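Long-range contacts in cytochrome P450 (Bacillus megaterium, PDB 5L92), which binds heme and the steroid corticosterone and probably works as a monooxygenase that oxidises steroids with molecular oxygen: residues Phe65-Arg69 and Ile85-Pro89; Asn253-Cys257 and Val282-Pro288; Leu151-Asp157 and Tyr197-Ile201; Phe50-Val55 and Pro315-Ala320. All coordinates share one frame; numbering follows the deposited sequence.

Interaction 1: residues Phe65-Arg69 and Ile85-Pro89; sequences FSSDR and INIDP. With HEM (protoporphyrin IX containing Fe), chain C.
On the propionate side of the P450 heme pocket, the loop leaving strand 65-66 and the turn leading into helix 91-97 are pinned together by D88, whose carboxylate takes S66 and S67 on its two oxygens. The S67 backbone N points almost straight at D88 OD1 (3.1 Å, 170°), and S66 OG gives its proton to D88 OD2 at 2.5 Å. Both donors come in on the syn side, slightly out of the carboxylate plane, so the group is held against rotation. With chi1 at -180° S66 turns its OG away from its own N and toward its carbonyl carbon, and there OG also accepts from D68 N at 3.0 Å in an ST turn. Further along, R69 folds back until S67 O lies over the centre of its guanidinium, and R69 NH1 makes a weak bond to I85 O (3.3 Å). The N86 amide stands nearly upright to that guanidinium (82°), with its ND2 turned away to L80 O. One water gathers four partners: its O accepts from S67 OG (2.7 Å) and R69 NH2, and donates to I85 O. The same water O donates to heme propionate O2A at 2.8 Å. R69 also lies beside a bound malonate. Hydrogen bonds from H92, R96, R294 and H350 complete the basic heme-propionate site of a cytochrome P450, which here also carries a water bridge.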
# COMPACT_ATOMS: atom_id res chain seq x y z
N PHE A 65 21.35 -2.77 -0.91
CA PHE A 65 20.17 -3.00 -1.72
C PHE A 65 19.52 -1.65 -1.91
O PHE A 65 18.81 -1.15 -1.02
CB PHE A 65 19.25 -4.06 -1.09
CG PHE A 65 19.88 -5.40 -0.99
CD1 PHE A 65 19.91 -6.26 -2.07
CD2 PHE A 65 20.46 -5.81 0.18
CE1 PHE A 65 20.52 -7.50 -1.98
CE2 PHE A 65 21.04 -7.04 0.29
CZ PHE A 65 21.07 -7.89 -0.80
N SER A 66 19.77 -1.06 -3.07
CA SER A 66 19.40 0.32 -3.34
C SER A 66 17.92 0.44 -3.68
O SER A 66 17.34 -0.45 -4.30
CB SER A 66 20.24 0.85 -4.52
OG SER A 66 19.93 2.18 -4.83
N SER A 67 17.39 1.60 -3.35
CA SER A 67 16.06 1.98 -3.68
C SER A 67 16.04 2.98 -4.87
O SER A 67 15.00 3.40 -5.31
CB SER A 67 15.36 2.57 -2.48
OG SER A 67 15.03 1.64 -1.51
N ASP A 68 17.21 3.35 -5.36
CA ASP A 68 17.33 4.25 -6.50
C ASP A 68 16.99 3.50 -7.77
O ASP A 68 17.70 2.64 -8.20
CB ASP A 68 18.72 4.84 -6.58
CG ASP A 68 18.77 6.15 -7.33
OD1 ASP A 68 18.37 7.21 -6.81
OD2 ASP A 68 19.23 6.11 -8.46
N ARG A 69 15.86 3.81 -8.34
CA ARG A 69 15.42 3.13 -9.53
C ARG A 69 15.65 4.06 -10.70
O ARG A 69 14.99 5.07 -10.86
CB ARG A 69 13.95 2.71 -9.41
CG ARG A 69 13.39 2.58 -8.00
CD ARG A 69 12.84 1.21 -7.70
NE ARG A 69 13.10 0.75 -6.35
CZ ARG A 69 12.53 1.24 -5.28
NH1 ARG A 69 11.68 2.21 -5.36
NH2 ARG A 69 12.82 0.77 -4.12
N ILE A 85 10.53 7.36 -1.55
CA ILE A 85 10.55 5.92 -1.78
C ILE A 85 11.65 5.49 -2.75
O ILE A 85 11.98 4.30 -2.79
CB ILE A 85 9.17 5.43 -2.28
CG1 ILE A 85 9.06 3.91 -2.15
CG2 ILE A 85 8.90 5.87 -3.72
CD1 ILE A 85 7.63 3.37 -2.12
N ASN A 86 12.23 6.44 -3.51
CA ASN A 86 13.18 6.14 -4.58
C ASN A 86 14.54 6.80 -4.39
O ASN A 86 15.30 6.92 -5.35
CB ASN A 86 12.61 6.56 -5.94
CG ASN A 86 11.41 5.76 -6.36
OD1 ASN A 86 11.40 4.53 -6.22
ND2 ASN A 86 10.36 6.44 -6.84
N ILE A 87 14.89 7.20 -3.16
CA ILE A 87 16.18 7.82 -2.92
C ILE A 87 16.88 7.12 -1.76
O ILE A 87 16.24 6.60 -0.85
CB ILE A 87 16.04 9.34 -2.66
CG1 ILE A 87 15.06 9.59 -1.52
CG2 ILE A 87 15.56 10.02 -3.95
CD1 ILE A 87 14.98 11.03 -1.05
N ASP A 88 18.21 7.10 -1.84
CA ASP A 88 19.11 6.45 -0.91
C ASP A 88 19.67 7.46 0.06
O ASP A 88 19.56 8.67 -0.14
CB ASP A 88 20.26 5.77 -1.66
CG ASP A 88 19.87 4.43 -2.29
OD1 ASP A 88 18.86 3.83 -1.87
OD2 ASP A 88 20.61 3.96 -3.19
N PRO A 89 20.33 7.00 1.13
CA PRO A 89 21.02 7.95 2.00
C PRO A 89 22.19 8.62 1.26
O PRO A 89 22.71 8.03 0.30
CB PRO A 89 21.53 7.08 3.15
CG PRO A 89 20.80 5.78 3.04
CD PRO A 89 20.49 5.61 1.60
CHA HEM C . 6.46 3.33 2.13
CHB HEM C . 3.02 -0.12 2.56
CHC HEM C . -0.33 3.20 3.46
CHD HEM C . 2.99 6.60 2.54
C1A HEM C . 5.81 2.11 2.22
C2A HEM C . 6.45 0.81 2.16
C3A HEM C . 5.51 -0.13 2.27
C4A HEM C . 4.23 0.53 2.43
CMA HEM C . 5.73 -1.65 2.25
CAA HEM C . 7.98 0.56 1.98
CBA HEM C . 8.48 0.97 0.60
CGA HEM C . 9.85 0.43 0.30
O1A HEM C . 10.57 0.02 1.23
O2A HEM C . 10.25 0.37 -0.87
C1B HEM C . 1.81 0.44 2.89
C2B HEM C . 0.59 -0.25 3.28
C3B HEM C . -0.34 0.70 3.51
C4B HEM C . 0.27 1.99 3.26
CMB HEM C . 0.44 -1.77 3.43
CAB HEM C . -1.80 0.58 3.99
CBB HEM C . -2.25 -0.48 4.68
C1C HEM C . 0.28 4.42 3.29
C2C HEM C . -0.37 5.71 3.35
C3C HEM C . 0.55 6.63 3.12
C4C HEM C . 1.80 5.99 2.85
CMC HEM C . -1.85 5.99 3.69
CAC HEM C . 0.20 8.13 3.08
CBC HEM C . 0.83 8.97 3.90
C1D HEM C . 4.21 6.03 2.34
C2D HEM C . 5.43 6.76 2.04
C3D HEM C . 6.42 5.86 1.93
C4D HEM C . 5.82 4.54 2.15
CMD HEM C . 5.47 8.30 1.89
CAD HEM C . 7.92 6.10 1.63
CBD HEM C . 8.74 6.21 2.93
CGD HEM C . 10.23 6.30 2.70
O1D HEM C . 10.96 6.77 3.60
O2D HEM C . 10.75 5.88 1.64
NA HEM C . 4.44 1.92 2.39
NB HEM C . 1.56 1.80 2.87
NC HEM C . 1.61 4.63 2.97
ND HEM C . 4.49 4.69 2.36
FE HEM C . 3.02 3.29 2.74
O HOH W 1 12.40 2.14 -1.25

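Interaction 2: residues Asn253-Cys257 and Val282-Pro288; sequences NTIYC and VLRYRSP
R286, just past the end of helix 275-285, the helix that carries the ExxR motif of P450s (E281 and R284 here), reaches across to Y256 and C257 of helix 247-260. Its chain runs extended from CG to NE, which carries the guanidinium out to the Y256 ring. Y256 CE1 sits over one guanidinium face with the planes 87° apart, and R286 NE comes to 3.7 Å from Y256 CD1. C257 SG lies at the guanidinium edge and packs on R286 CD (3.7 Å); its other side-chain neighbours include Y285 CD2 at 4.0 Å. On the backbone side, N253 ND2 donates to R286 O (3.0 Å, 149°), approaching from above the carbonyl plane. V282 fits CG2 tightly against T254 OG1 (3.2 Å), a hydroxyl already bonded to L250 O. At the far end P288 touches the heme. Cutting R286 back to an alanine would remove the group Y256 CE1 covers and would probably leave E260 without its salt-bridge partner and Y393 without its donor. The buried charge is probably balanced by E260, while N24 and Y393 take further N-H groups of the guanidinium, and the N253 bond satisfies a carbonyl that the helix no longer uses.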
# COMPACT_ATOMS: atom_id res chain seq x y z
N ASN A 253 -9.57 -6.22 2.26
CA ASN A 253 -8.99 -7.53 2.53
C ASN A 253 -9.38 -8.05 3.90
O ASN A 253 -9.47 -9.26 4.09
CB ASN A 253 -7.46 -7.50 2.44
CG ASN A 253 -6.95 -7.37 1.02
OD1 ASN A 253 -7.74 -7.34 0.08
ND2 ASN A 253 -5.62 -7.26 0.84
N THR A 254 -9.54 -7.14 4.88
CA THR A 254 -9.97 -7.55 6.21
C THR A 254 -11.36 -8.13 6.15
O THR A 254 -11.63 -9.20 6.71
CB THR A 254 -9.95 -6.39 7.21
OG1 THR A 254 -8.61 -6.02 7.52
CG2 THR A 254 -10.62 -6.82 8.51
N ILE A 255 -12.26 -7.43 5.46
CA ILE A 255 -13.62 -7.92 5.29
C ILE A 255 -13.59 -9.26 4.57
O ILE A 255 -14.32 -10.19 4.93
CB ILE A 255 -14.46 -6.89 4.52
CG1 ILE A 255 -14.64 -5.59 5.34
CG2 ILE A 255 -15.83 -7.45 4.14
CD1 ILE A 255 -15.41 -5.76 6.54
N TYR A 256 -12.72 -9.38 3.56
CA TYR A 256 -12.59 -10.66 2.86
C TYR A 256 -12.18 -11.76 3.82
O TYR A 256 -12.74 -12.86 3.79
CB TYR A 256 -11.61 -10.56 1.69
CG TYR A 256 -11.62 -11.82 0.87
CD1 TYR A 256 -10.78 -12.88 1.18
CD2 TYR A 256 -12.51 -11.97 -0.18
CE1 TYR A 256 -10.80 -14.04 0.45
CE2 TYR A 256 -12.55 -13.11 -0.90
CZ TYR A 256 -11.69 -14.16 -0.58
OH TYR A 256 -11.74 -15.31 -1.30
N CYS A 257 -11.21 -11.49 4.69
CA CYS A 257 -10.73 -12.53 5.60
C CYS A 257 -11.82 -12.93 6.61
O CYS A 257 -11.96 -14.12 6.93
CB CYS A 257 -9.49 -12.07 6.35
SG CYS A 257 -7.93 -12.02 5.39
N VAL A 282 -4.49 -9.30 9.27
CA VAL A 282 -4.68 -9.12 7.83
C VAL A 282 -3.41 -8.60 7.17
O VAL A 282 -2.99 -9.09 6.12
CB VAL A 282 -5.88 -8.21 7.53
CG1 VAL A 282 -6.08 -8.12 6.03
CG2 VAL A 282 -7.14 -8.75 8.21
N LEU A 283 -2.76 -7.59 7.78
CA LEU A 283 -1.50 -7.10 7.22
C LEU A 283 -0.50 -8.23 6.99
O LEU A 283 0.34 -8.15 6.09
CB LEU A 283 -0.86 -6.07 8.16
CG LEU A 283 -1.61 -4.74 8.11
CD1 LEU A 283 -1.28 -3.88 9.33
CD2 LEU A 283 -1.27 -3.99 6.80
N ARG A 284 -0.56 -9.27 7.80
CA ARG A 284 0.32 -10.43 7.63
C ARG A 284 -0.20 -11.39 6.56
O ARG A 284 0.55 -11.85 5.70
CB ARG A 284 0.45 -11.18 8.98
CG ARG A 284 1.58 -12.22 8.99
CD ARG A 284 1.45 -13.35 10.07
NE ARG A 284 0.21 -14.14 10.00
CZ ARG A 284 0.10 -15.36 9.47
NH1 ARG A 284 1.13 -15.97 8.92
NH2 ARG A 284 -1.06 -15.97 9.47
N TYR A 285 -1.51 -11.70 6.62
CA TYR A 285 -2.12 -12.81 5.90
C TYR A 285 -2.52 -12.44 4.48
O TYR A 285 -2.39 -13.26 3.57
CB TYR A 285 -3.35 -13.31 6.70
CG TYR A 285 -3.86 -14.67 6.30
CD1 TYR A 285 -3.23 -15.84 6.72
CD2 TYR A 285 -4.98 -14.79 5.52
CE1 TYR A 285 -3.73 -17.09 6.35
CE2 TYR A 285 -5.49 -16.00 5.17
CZ TYR A 285 -4.87 -17.15 5.57
OH TYR A 285 -5.41 -18.33 5.18
N ARG A 286 -2.99 -11.21 4.27
CA ARG A 286 -3.42 -10.72 2.97
C ARG A 286 -2.87 -9.31 2.76
O ARG A 286 -3.58 -8.31 2.72
CB ARG A 286 -4.92 -10.80 2.82
CG ARG A 286 -5.35 -12.25 2.45
CD ARG A 286 -6.74 -12.31 1.85
NE ARG A 286 -7.24 -13.67 1.84
CZ ARG A 286 -6.90 -14.59 0.95
NH1 ARG A 286 -6.04 -14.31 -0.01
NH2 ARG A 286 -7.42 -15.82 1.04
N SER A 287 -1.56 -9.25 2.70
CA SER A 287 -0.85 -7.97 2.75
C SER A 287 -1.17 -7.12 1.52
O SER A 287 -1.03 -7.60 0.40
CB SER A 287 0.63 -8.26 2.84
OG SER A 287 0.87 -9.38 3.69
N PRO A 288 -1.58 -5.86 1.70
CA PRO A 288 -1.81 -4.94 0.56
C PRO A 288 -0.63 -4.79 -0.38
O PRO A 288 -0.82 -4.52 -1.58
CB PRO A 288 -2.13 -3.61 1.28
CG PRO A 288 -2.72 -4.07 2.59
CD PRO A 288 -1.84 -5.19 2.99

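Interaction 3: residues Leu151-Asp157 and Tyr197-Ile201; sequences LGVPIED and YFYRI
V153 is the bump here: its CG1 pushes into a hollow on helix 177-207 walled by Y197, F198 and I201. V153 CG1 meets F198 CE1 at 3.9 Å and I201 CG2 at 4.3 Å, and looks at the edge of the Y197 ring. Beside it L151 CD1 fills the space next to F198 CZ (4.3 Å), while helices 213-222 and 229-245 close round F198 from beyond. The rings build the hollow themselves, since Y197 CD1 lies over the centre of one face of F198.

The reverse bump is Y197. With CG anti to the backbone N (chi1 -177°), its ring reaches out from the helix and wedges the hydroxyl between P154 and D157. P154 CD touches Y197 OH at 3.5 Å from the opposite direction, and Y197 OH donates to D157 OD2 at 2.7 Å, on the anti lone pair of that oxygen, with the carboxylate turned 84° to the ring. A water donating to D157 OD2 at 2.9 Å links on weakly to R200 NH1. A phenylalanine in place of Y197 would lack the hydroxyl and would probably leave D157 without its phenol donor and a gap beside P154 CD.

G152, with positive phi, ends helix 141-151 in a Schellman motif; the turn that follows, up to D157, lodges against the long helix, as where the E-F turn meets helix G in P450s.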
# COMPACT_ATOMS: atom_id res chain seq x y z
N LEU A 151 -3.28 16.77 1.58
CA LEU A 151 -2.56 17.51 0.54
C LEU A 151 -3.12 18.92 0.33
O LEU A 151 -2.37 19.83 -0.05
CB LEU A 151 -2.59 16.73 -0.78
CG LEU A 151 -1.90 15.38 -0.67
CD1 LEU A 151 -2.23 14.43 -1.83
CD2 LEU A 151 -0.41 15.60 -0.57
N GLY A 152 -4.40 19.12 0.59
CA GLY A 152 -5.05 20.38 0.32
C GLY A 152 -5.53 20.51 -1.11
O GLY A 152 -5.53 21.62 -1.66
N VAL A 153 -5.94 19.40 -1.73
CA VAL A 153 -6.40 19.41 -3.12
C VAL A 153 -7.89 19.12 -3.13
O VAL A 153 -8.41 18.53 -2.17
CB VAL A 153 -5.63 18.40 -4.00
CG1 VAL A 153 -4.15 18.64 -3.90
CG2 VAL A 153 -5.95 16.93 -3.60
N PRO A 154 -8.61 19.48 -4.19
CA PRO A 154 -10.07 19.34 -4.18
C PRO A 154 -10.53 17.91 -4.44
O PRO A 154 -10.16 17.28 -5.44
CB PRO A 154 -10.53 20.28 -5.30
CG PRO A 154 -9.36 20.40 -6.21
CD PRO A 154 -8.13 20.29 -5.32
N ILE A 155 -11.38 17.42 -3.55
CA ILE A 155 -11.92 16.09 -3.70
C ILE A 155 -12.79 15.97 -4.93
O ILE A 155 -13.03 14.86 -5.40
CB ILE A 155 -12.70 15.70 -2.43
CG1 ILE A 155 -12.98 14.21 -2.44
CG2 ILE A 155 -14.01 16.50 -2.31
CD1 ILE A 155 -11.74 13.35 -2.42
N GLU A 156 -13.20 17.10 -5.53
CA GLU A 156 -13.90 17.06 -6.81
C GLU A 156 -13.04 16.45 -7.92
O GLU A 156 -13.58 16.00 -8.95
CB GLU A 156 -14.35 18.48 -7.22
CG GLU A 156 -15.38 19.15 -6.26
CD GLU A 156 -14.81 19.61 -4.89
OE1 GLU A 156 -13.58 19.81 -4.75
OE2 GLU A 156 -15.62 19.79 -3.95
N ASP A 157 -11.73 16.40 -7.75
CA ASP A 157 -10.87 15.74 -8.71
C ASP A 157 -10.65 14.26 -8.41
O ASP A 157 -9.79 13.65 -9.05
CB ASP A 157 -9.53 16.47 -8.77
CG ASP A 157 -9.67 17.87 -9.31
OD1 ASP A 157 -10.65 18.11 -10.05
OD2 ASP A 157 -8.81 18.72 -9.00
N TYR A 197 -0.49 18.59 -12.99
CA TYR A 197 -1.50 18.87 -11.98
C TYR A 197 -0.87 19.51 -10.75
O TYR A 197 -1.29 20.58 -10.31
CB TYR A 197 -2.23 17.57 -11.56
CG TYR A 197 -3.33 17.82 -10.57
CD1 TYR A 197 -3.08 17.83 -9.20
CD2 TYR A 197 -4.62 18.08 -11.00
CE1 TYR A 197 -4.07 18.09 -8.31
CE2 TYR A 197 -5.63 18.33 -10.12
CZ TYR A 197 -5.35 18.34 -8.76
OH TYR A 197 -6.35 18.60 -7.85
N PHE A 198 0.17 18.88 -10.19
CA PHE A 198 0.69 19.39 -8.93
C PHE A 198 1.55 20.64 -9.09
O PHE A 198 1.70 21.39 -8.13
CB PHE A 198 1.45 18.28 -8.19
CG PHE A 198 0.54 17.42 -7.34
CD1 PHE A 198 0.02 17.91 -6.15
CD2 PHE A 198 0.17 16.16 -7.76
CE1 PHE A 198 -0.84 17.16 -5.37
CE2 PHE A 198 -0.67 15.37 -6.99
CZ PHE A 198 -1.20 15.87 -5.80
N TYR A 199 2.14 20.88 -10.25
CA TYR A 199 2.80 22.17 -10.43
C TYR A 199 1.80 23.31 -10.36
O TYR A 199 2.09 24.36 -9.78
CB TYR A 199 3.57 22.22 -11.74
CG TYR A 199 4.93 21.58 -11.60
CD1 TYR A 199 5.88 22.14 -10.77
CD2 TYR A 199 5.27 20.42 -12.28
CE1 TYR A 199 7.11 21.60 -10.62
CE2 TYR A 199 6.53 19.87 -12.15
CZ TYR A 199 7.44 20.47 -11.31
OH TYR A 199 8.70 19.95 -11.11
N ARG A 200 0.61 23.11 -10.92
CA ARG A 200 -0.44 24.11 -10.77
C ARG A 200 -0.83 24.28 -9.30
O ARG A 200 -0.83 25.40 -8.78
CB ARG A 200 -1.65 23.74 -11.63
CG ARG A 200 -2.76 24.78 -11.63
CD ARG A 200 -3.85 24.43 -12.62
NE ARG A 200 -4.34 23.07 -12.50
CZ ARG A 200 -5.17 22.63 -11.56
NH1 ARG A 200 -5.62 23.45 -10.60
NH2 ARG A 200 -5.55 21.36 -11.58
N ILE A 201 -1.11 23.21 -8.60
CA ILE A 201 -1.42 23.31 -7.19
C ILE A 201 -0.37 24.13 -6.42
O ILE A 201 -0.69 24.94 -5.60
CB ILE A 201 -1.51 21.92 -6.55
CG1 ILE A 201 -2.57 21.08 -7.21
CG2 ILE A 201 -1.78 22.04 -5.08
CD1 ILE A 201 -3.93 21.64 -7.11
O HOH W 2 -7.81 21.44 -8.95

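Interaction 4: residues Phe50-Val55 and Pro315-Ala320; sequences FHYDGV and PWMGSA
F50 and W316 form an offset stack: the phenyl lies over one face of the indole's five-membered ring, centroids 4.7 Å apart and planes within 8° of parallel, with F50 CE1 3.7 Å from W316 CD1. The pair joins the ends of two parallel strands, 46-49 and 312-315, in the P450 beta sheet, each of which turns here into a helix. W28 meets both rings edge-to-face, and W316 NE1 hydrogen-bonds to D48 OD1. At the rim of the phenyl, in its plane, comes S319 CB. The Y52 ring is met edge-on by A320 O, 3.6 Å from Y52 CD2, while Y326 stacks on it and its hydroxyl hydrogen-bonds to V341 O. H51 lays one face of its imidazole over G54 N, so close that a beta carbon on G54 would clash with it.

Between the flat groups, V55 drives its two methyls against helix 317-320. V55 CG1, anti to the backbone N (chi1 169°), packs on M317 CG at 3.9 Å, and V55 CG2 rests on A320 CB (3.8 Å) and near W316 N (3.6 Å). M317 also touches the heme, so V55 packs on a residue of the cofactor pocket. S319, bonded as well to R33, ties the chain just ahead of helix 52-60 to helix 317-320: S319 OG donates to F50 O at 2.7 Å, tilted 16° from the carbonyl plane.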
# COMPACT_ATOMS: atom_id res chain seq x y z
N PHE A 50 12.32 -15.15 -0.58
CA PHE A 50 11.06 -15.63 -0.04
C PHE A 50 11.05 -15.86 1.46
O PHE A 50 9.97 -15.97 2.04
CB PHE A 50 10.65 -16.94 -0.72
CG PHE A 50 10.32 -16.81 -2.19
CD1 PHE A 50 9.08 -16.36 -2.60
CD2 PHE A 50 11.23 -17.19 -3.16
CE1 PHE A 50 8.77 -16.24 -3.97
CE2 PHE A 50 10.91 -17.09 -4.51
CZ PHE A 50 9.68 -16.60 -4.91
N HIS A 51 12.19 -16.01 2.10
CA HIS A 51 12.20 -16.31 3.51
C HIS A 51 12.37 -15.04 4.31
O HIS A 51 12.92 -14.04 3.83
CB HIS A 51 13.28 -17.34 3.87
CG HIS A 51 14.68 -16.86 3.69
ND1 HIS A 51 15.15 -16.30 2.52
CD2 HIS A 51 15.74 -16.89 4.54
CE1 HIS A 51 16.43 -16.00 2.66
NE2 HIS A 51 16.81 -16.35 3.88
N TYR A 52 11.88 -15.10 5.54
CA TYR A 52 11.76 -13.91 6.40
C TYR A 52 13.10 -13.25 6.60
O TYR A 52 13.22 -12.02 6.52
CB TYR A 52 11.16 -14.30 7.75
CG TYR A 52 10.88 -13.17 8.70
CD1 TYR A 52 11.91 -12.52 9.37
CD2 TYR A 52 9.58 -12.77 8.95
CE1 TYR A 52 11.63 -11.49 10.26
CE2 TYR A 52 9.31 -11.76 9.81
CZ TYR A 52 10.32 -11.13 10.47
OH TYR A 52 9.99 -10.12 11.34
N ASP A 53 14.12 -14.04 6.89
CA ASP A 53 15.42 -13.47 7.21
C ASP A 53 16.01 -12.80 5.99
O ASP A 53 16.67 -11.76 6.11
CB ASP A 53 16.36 -14.57 7.73
CG ASP A 53 17.70 -14.02 8.24
OD1 ASP A 53 17.70 -13.34 9.30
OD2 ASP A 53 18.74 -14.27 7.58
N GLY A 54 15.74 -13.36 4.81
CA GLY A 54 16.19 -12.74 3.57
C GLY A 54 15.48 -11.44 3.28
O GLY A 54 16.11 -10.43 2.92
N VAL A 55 14.14 -11.43 3.41
CA VAL A 55 13.40 -10.20 3.19
C VAL A 55 13.88 -9.12 4.16
O VAL A 55 14.16 -7.98 3.76
CB VAL A 55 11.88 -10.44 3.31
CG1 VAL A 55 11.12 -9.12 3.35
CG2 VAL A 55 11.36 -11.31 2.17
N PRO A 315 12.15 -8.76 -2.79
CA PRO A 315 11.78 -9.36 -1.50
C PRO A 315 10.26 -9.47 -1.37
O PRO A 315 9.53 -8.50 -1.54
CB PRO A 315 12.39 -8.40 -0.48
CG PRO A 315 12.46 -7.08 -1.19
CD PRO A 315 12.80 -7.45 -2.62
N TRP A 316 9.81 -10.68 -1.07
CA TRP A 316 8.39 -10.99 -1.00
C TRP A 316 7.93 -10.96 0.46
O TRP A 316 7.91 -11.98 1.14
CB TRP A 316 8.12 -12.35 -1.62
CG TRP A 316 8.29 -12.37 -3.16
CD1 TRP A 316 9.43 -12.62 -3.85
CD2 TRP A 316 7.27 -12.13 -4.13
NE1 TRP A 316 9.18 -12.57 -5.21
CE2 TRP A 316 7.86 -12.27 -5.41
CE3 TRP A 316 5.90 -11.86 -4.05
CZ2 TRP A 316 7.14 -12.13 -6.59
CZ3 TRP A 316 5.18 -11.69 -5.23
CH2 TRP A 316 5.80 -11.82 -6.49
N MET A 317 7.44 -9.80 0.91
CA MET A 317 6.93 -9.76 2.27
C MET A 317 5.77 -10.74 2.45
O MET A 317 5.66 -11.38 3.50
CB MET A 317 6.51 -8.35 2.67
CG MET A 317 7.70 -7.38 2.69
SD MET A 317 7.78 -6.47 1.15
CE MET A 317 6.44 -5.36 1.51
N GLY A 318 4.92 -10.90 1.42
CA GLY A 318 3.85 -11.88 1.48
C GLY A 318 4.32 -13.29 1.79
O GLY A 318 3.67 -14.03 2.54
N SER A 319 5.47 -13.68 1.24
CA SER A 319 6.08 -14.97 1.56
C SER A 319 6.69 -14.99 2.96
O SER A 319 6.49 -15.94 3.72
CB SER A 319 7.15 -15.28 0.51
OG SER A 319 7.66 -16.59 0.71
N ALA A 320 7.49 -13.97 3.29
CA ALA A 320 8.07 -13.85 4.62
C ALA A 320 7.02 -13.98 5.71
O ALA A 320 7.31 -14.49 6.80
CB ALA A 320 8.80 -12.52 4.77

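Overall arrangement
From the N terminus, residues 50-55 open interaction 4, which closes only at 315-320, so its loop of 259 residues encloses the other three contacts. Inside it they follow in series without crossing: interaction 1 closes a short loop without helix or strand, interaction 3 joins the turn after helix 141-151 to helix 177-207, and interaction 2 joins helices 247-260 and 275-285 across 24 residues. Interactions 1 and 4 lie at the sheet, linked by helix 52-60 running on to strand 65-66; the nearest atoms of interactions 2 and 4 are about 4 Å apart, without touching. Interaction 3 sits in the helical part, across the chain's centre from both 2 and 4.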